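Local coordinates for protein putative eukaryotic translation initiation factor eIF-4E (Leishmania major, PDB 5WB5) that probably binds the 7-methylguanosine cap, including the trypanosomatid cap-4 form, of messenger RNA and acts in the initiation of translation, at residues E40-S45 against M87-A92; H78-G83 against A179-D184. All blocks are in the same frame, centred on the assembly; numbering follows the deposited sequence.

Contact 1. Residues E40-S45 against M87-A92; sequences ENWEMS and MWEDPA
E43 and M87 mark the closest approach of the backbones, their CA atoms 8.6 Å apart, where a loop ending in 3-10 turn faces the type I turn from M87 to D90. M87 and W42 reach toward each other and overlap at their ends, SD lying beside CH2 and CZ3 of the indole, 4.1 Å from the six-membered ring centroid of W42 and 48° off its normal, an oblique Met-aromatic contact. M87 bends at its last torsion (chi3 -72°), which carries CE across the E43 chain at about a right angle, 3.7 Å from E43 CD. Flexible, polarisable methionine suits a place between an indole and the CG-CD end of E43, whose OE2 forms a salt bridge with K85 NZ, balancing its charge. Both segments are loops of the eIF4E fold that, in relatives, carry the two tryptophans sandwiching the cap guanine, and W42 and W88 are consistent with that pair. E89, turned about its CB-CG bond, brings its carboxylate to the W42 edge: CD lies in the ring plane, the two planes are 45° apart, and OE2 is 3.4 Å from W42 CZ2. N41 OD1 accepts from E43 N in an Asx turn, and D90 OD1 caps A92 N.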
# COMPACT_ATOMS: atom_id res chain seq x y z
N GLU A 40 -1.73 -19.53 -16.75
CA GLU A 40 -1.82 -20.89 -16.23
C GLU A 40 -2.21 -20.90 -14.76
O GLU A 40 -3.13 -21.61 -14.36
CB GLU A 40 -0.48 -21.60 -16.44
CG GLU A 40 -0.11 -21.78 -17.90
CD GLU A 40 1.25 -22.43 -18.08
OE1 GLU A 40 2.02 -22.49 -17.10
OE2 GLU A 40 1.56 -22.88 -19.21
N ASN A 41 -1.52 -20.11 -13.93
CA ASN A 41 -1.78 -20.04 -12.50
C ASN A 41 -1.97 -18.58 -12.12
O ASN A 41 -1.01 -17.80 -12.13
CB ASN A 41 -0.63 -20.67 -11.70
CG ASN A 41 -0.90 -20.68 -10.20
OD1 ASN A 41 -1.74 -19.94 -9.70
ND2 ASN A 41 -0.17 -21.52 -9.48
N TRP A 42 -3.21 -18.21 -11.79
CA TRP A 42 -3.51 -16.81 -11.49
C TRP A 42 -2.67 -16.29 -10.32
O TRP A 42 -2.24 -15.13 -10.33
CB TRP A 42 -5.00 -16.64 -11.20
CG TRP A 42 -5.44 -17.26 -9.90
CD1 TRP A 42 -5.78 -18.57 -9.69
CD2 TRP A 42 -5.58 -16.60 -8.64
NE1 TRP A 42 -6.12 -18.76 -8.37
CE2 TRP A 42 -6.01 -17.57 -7.70
CE3 TRP A 42 -5.38 -15.29 -8.20
CZ2 TRP A 42 -6.24 -17.26 -6.37
CZ3 TRP A 42 -5.62 -14.98 -6.87
CH2 TRP A 42 -6.04 -15.96 -5.97
N GLU A 43 -2.44 -17.13 -9.32
CA GLU A 43 -1.73 -16.68 -8.12
C GLU A 43 -0.35 -16.12 -8.47
O GLU A 43 0.04 -15.05 -7.98
CB GLU A 43 -1.60 -17.82 -7.12
CG GLU A 43 -0.72 -17.48 -5.92
CD GLU A 43 -0.86 -18.48 -4.79
OE1 GLU A 43 -1.87 -19.21 -4.76
OE2 GLU A 43 0.05 -18.54 -3.94
N MET A 44 0.39 -16.81 -9.34
CA MET A 44 1.73 -16.36 -9.70
C MET A 44 1.73 -15.04 -10.44
O MET A 44 2.81 -14.51 -10.74
CB MET A 44 2.43 -17.42 -10.56
N SER A 45 0.56 -14.49 -10.77
CA SER A 45 0.51 -13.17 -11.39
C SER A 45 1.04 -12.09 -10.46
O SER A 45 1.38 -11.00 -10.92
CB SER A 45 -0.92 -12.83 -11.81
OG SER A 45 -1.39 -13.74 -12.79
N MET A 87 -4.52 -12.05 -0.89
CA MET A 87 -5.56 -12.88 -1.47
C MET A 87 -6.48 -13.39 -0.37
O MET A 87 -6.07 -13.56 0.78
CB MET A 87 -4.96 -14.07 -2.24
CG MET A 87 -4.16 -13.66 -3.47
SD MET A 87 -3.32 -15.06 -4.24
CE MET A 87 -2.03 -15.38 -3.04
N TRP A 88 -7.74 -13.64 -0.74
CA TRP A 88 -8.71 -14.15 0.22
C TRP A 88 -8.29 -15.51 0.76
O TRP A 88 -8.51 -15.81 1.94
CB TRP A 88 -10.10 -14.24 -0.43
CG TRP A 88 -10.99 -15.25 0.23
CD1 TRP A 88 -11.63 -15.12 1.43
CD2 TRP A 88 -11.35 -16.54 -0.28
NE1 TRP A 88 -12.37 -16.25 1.70
CE2 TRP A 88 -12.21 -17.14 0.66
CE3 TRP A 88 -11.03 -17.25 -1.44
CZ2 TRP A 88 -12.75 -18.41 0.48
CZ3 TRP A 88 -11.57 -18.51 -1.62
CH2 TRP A 88 -12.42 -19.08 -0.66
N GLU A 89 -7.69 -16.35 -0.09
CA GLU A 89 -7.25 -17.67 0.35
C GLU A 89 -6.28 -17.59 1.51
O GLU A 89 -6.07 -18.60 2.20
CB GLU A 89 -6.61 -18.43 -0.82
CG GLU A 89 -7.57 -18.80 -1.94
CD GLU A 89 -7.82 -17.66 -2.91
OE1 GLU A 89 -7.28 -16.56 -2.69
OE2 GLU A 89 -8.55 -17.87 -3.90
N ASP A 90 -5.68 -16.43 1.75
CA ASP A 90 -4.78 -16.27 2.88
C ASP A 90 -5.56 -16.43 4.18
O ASP A 90 -6.65 -15.85 4.32
CB ASP A 90 -4.11 -14.90 2.83
CG ASP A 90 -3.00 -14.76 3.85
OD1 ASP A 90 -3.23 -15.06 5.04
OD2 ASP A 90 -1.88 -14.36 3.46
N PRO A 91 -5.07 -17.20 5.15
CA PRO A 91 -5.79 -17.32 6.43
C PRO A 91 -6.01 -15.99 7.12
O PRO A 91 -6.95 -15.86 7.92
CB PRO A 91 -4.89 -18.24 7.26
CG PRO A 91 -4.09 -19.01 6.27
CD PRO A 91 -3.88 -18.08 5.11
N ALA A 92 -5.17 -14.99 6.85
CA ALA A 92 -5.34 -13.69 7.47
C ALA A 92 -6.54 -12.94 6.91
O ALA A 92 -7.13 -12.10 7.60
CB ALA A 92 -4.07 -12.86 7.30

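Contact 2. Residues H78-G83 against A179-D184; sequences HFFQEG and AVWVSD
The carbonyl oxygen of W181 accepts a hydrogen bond from T165 OG1 on the neighbouring strand 164-171, while the indole of W181 reaches over that strand to meet F80. The two rings form an offset edge-to-face pair: the edge of F80 is turned to the face of W181, the planes stand at 84°, and the F80 centroid is 5.2 Å from that of the five-membered ring. The tip of the phenyl does the touching. F80 CZ sits 3.3 Å above the indole plane, displaced toward its rim, and is 3.5 Å from W181 CD2. Beside it, F80 CE2 comes 3.7 Å from W181 CE3 and also brushes the W181 CB methylene. The CB bond of F80 points neither toward W181 nor away from it, and a chi1 of -83°, with CG opposite the carbonyl carbon, brings the end of the ring nearer. A flat phenyl suits this place because its polarised C-H edge can meet the electron-rich indole face. A179, two residues before W181, sets its small CB in the indole plane at the ring edge, 3.9 Å from W181 NE1. V168 of strand 164-171 touches the side chains of both F80 and W181, as expected from the strand between theirs, and P86 also packs on F80. Alternation along the strand sends F79 to the other face of the sheet, where it lies against helix 133-147. F80 and W181 thus sit on the concave side of the curved antiparallel sheet, bridging two strands separated by a third, as in the cupped-hand fold of eIF4E, where the tryptophan at the place of W181 lies beside the methylated guanine of the cap.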
# COMPACT_ATOMS: atom_id res chain seq x y z
N HIS A 78 0.07 -3.82 -4.07
CA HIS A 78 -0.39 -4.46 -2.84
C HIS A 78 0.66 -4.21 -1.77
O HIS A 78 1.85 -4.19 -2.06
CB HIS A 78 -0.59 -5.97 -3.03
CG HIS A 78 -1.34 -6.34 -4.27
ND1 HIS A 78 -2.66 -6.73 -4.25
CD2 HIS A 78 -0.95 -6.38 -5.57
CE1 HIS A 78 -3.06 -7.00 -5.49
NE2 HIS A 78 -2.04 -6.79 -6.30
N PHE A 79 0.21 -4.03 -0.53
CA PHE A 79 1.11 -3.74 0.58
C PHE A 79 0.54 -4.44 1.80
O PHE A 79 -0.44 -3.96 2.39
CB PHE A 79 1.24 -2.23 0.79
CG PHE A 79 2.30 -1.84 1.77
CD1 PHE A 79 3.64 -1.86 1.41
CD2 PHE A 79 1.96 -1.41 3.05
CE1 PHE A 79 4.62 -1.49 2.31
CE2 PHE A 79 2.94 -1.04 3.95
CZ PHE A 79 4.27 -1.08 3.58
N PHE A 80 1.12 -5.58 2.17
CA PHE A 80 0.53 -6.46 3.17
C PHE A 80 1.56 -6.86 4.21
O PHE A 80 2.75 -6.93 3.92
CB PHE A 80 -0.08 -7.72 2.53
CG PHE A 80 -1.46 -7.51 1.99
CD1 PHE A 80 -1.67 -6.70 0.90
CD2 PHE A 80 -2.55 -8.14 2.59
CE1 PHE A 80 -2.95 -6.50 0.40
CE2 PHE A 80 -3.82 -7.95 2.09
CZ PHE A 80 -4.02 -7.13 1.00
N GLN A 81 1.08 -7.15 5.42
CA GLN A 81 1.98 -7.62 6.47
C GLN A 81 2.79 -8.81 5.96
O GLN A 81 2.31 -9.62 5.16
CB GLN A 81 1.19 -8.01 7.72
CG GLN A 81 2.04 -8.71 8.78
CD GLN A 81 1.34 -8.84 10.11
OE1 GLN A 81 0.24 -8.32 10.30
NE2 GLN A 81 1.97 -9.54 11.05
N GLU A 82 4.03 -8.91 6.43
CA GLU A 82 4.89 -10.00 6.00
C GLU A 82 4.27 -11.34 6.40
O GLU A 82 3.71 -11.49 7.49
CB GLU A 82 6.28 -9.86 6.62
CG GLU A 82 7.31 -10.78 5.99
CD GLU A 82 8.71 -10.52 6.50
OE1 GLU A 82 8.85 -9.98 7.61
OE2 GLU A 82 9.68 -10.85 5.78
N GLY A 83 4.37 -12.32 5.51
CA GLY A 83 3.73 -13.59 5.73
C GLY A 83 2.24 -13.58 5.48
O GLY A 83 1.54 -14.48 5.95
N ALA A 179 -8.12 0.28 -1.27
CA ALA A 179 -8.75 -0.75 -0.47
C ALA A 179 -7.89 -1.05 0.74
O ALA A 179 -6.66 -1.14 0.63
CB ALA A 179 -8.97 -2.04 -1.29
N VAL A 180 -8.53 -1.19 1.90
CA VAL A 180 -7.88 -1.59 3.14
C VAL A 180 -8.43 -2.96 3.51
O VAL A 180 -9.61 -3.09 3.84
CB VAL A 180 -8.12 -0.57 4.26
CG1 VAL A 180 -7.39 -0.99 5.54
CG2 VAL A 180 -7.67 0.81 3.82
N TRP A 181 -7.58 -3.98 3.42
CA TRP A 181 -7.96 -5.35 3.74
C TRP A 181 -7.74 -5.59 5.23
O TRP A 181 -6.59 -5.51 5.71
CB TRP A 181 -7.16 -6.35 2.92
CG TRP A 181 -7.49 -6.38 1.46
CD1 TRP A 181 -7.88 -5.33 0.68
CD2 TRP A 181 -7.47 -7.53 0.60
NE1 TRP A 181 -8.10 -5.75 -0.61
CE2 TRP A 181 -7.85 -7.10 -0.69
CE3 TRP A 181 -7.16 -8.88 0.80
CZ2 TRP A 181 -7.94 -7.97 -1.77
CZ3 TRP A 181 -7.25 -9.74 -0.28
CH2 TRP A 181 -7.63 -9.28 -1.55
N VAL A 182 -8.83 -5.90 5.93
CA VAL A 182 -8.80 -6.21 7.36
C VAL A 182 -8.89 -7.72 7.55
O VAL A 182 -8.85 -8.48 6.58
CB VAL A 182 -9.94 -5.48 8.10
CG1 VAL A 182 -9.85 -3.98 7.88
CG2 VAL A 182 -11.30 -6.00 7.64
N SER A 183 -9.04 -8.16 8.80
CA SER A 183 -9.06 -9.57 9.13
C SER A 183 -10.38 -10.05 9.72
O SER A 183 -10.73 -11.22 9.53
CB SER A 183 -7.94 -9.90 10.13
OG SER A 183 -8.13 -9.21 11.36
N ASP A 184 -11.12 -9.19 10.42
CA ASP A 184 -12.37 -9.57 11.07
C ASP A 184 -13.49 -8.73 10.48
O ASP A 184 -13.60 -7.53 10.75
CB ASP A 184 -12.28 -9.37 12.59
CG ASP A 184 -13.53 -9.84 13.32
OD1 ASP A 184 -13.80 -11.06 13.34
OD2 ASP A 184 -14.24 -8.98 13.88

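Overall arrangement
Contact 2 lies nearer the centre of the chain, about 7 Å from it against about 16 Å for contact 1, and joins strands 75-81 and 175-182 through purely aromatic packing. Contact 1 joins two loops farther out, at what is probably the rim of the cap-binding face, where sulfur, indole and carboxylates meet and much of the surface is exposed. Their centres are about 13 Å apart, yet they touch: the backbone N of M87 lies 3.6 Å from CZ3 of W181, so the sheet tryptophan lies against the start of the turn bearing W88. Residues 78-83 precede 87-92 by a short connection, so strand and turn are close in the chain as well as in space.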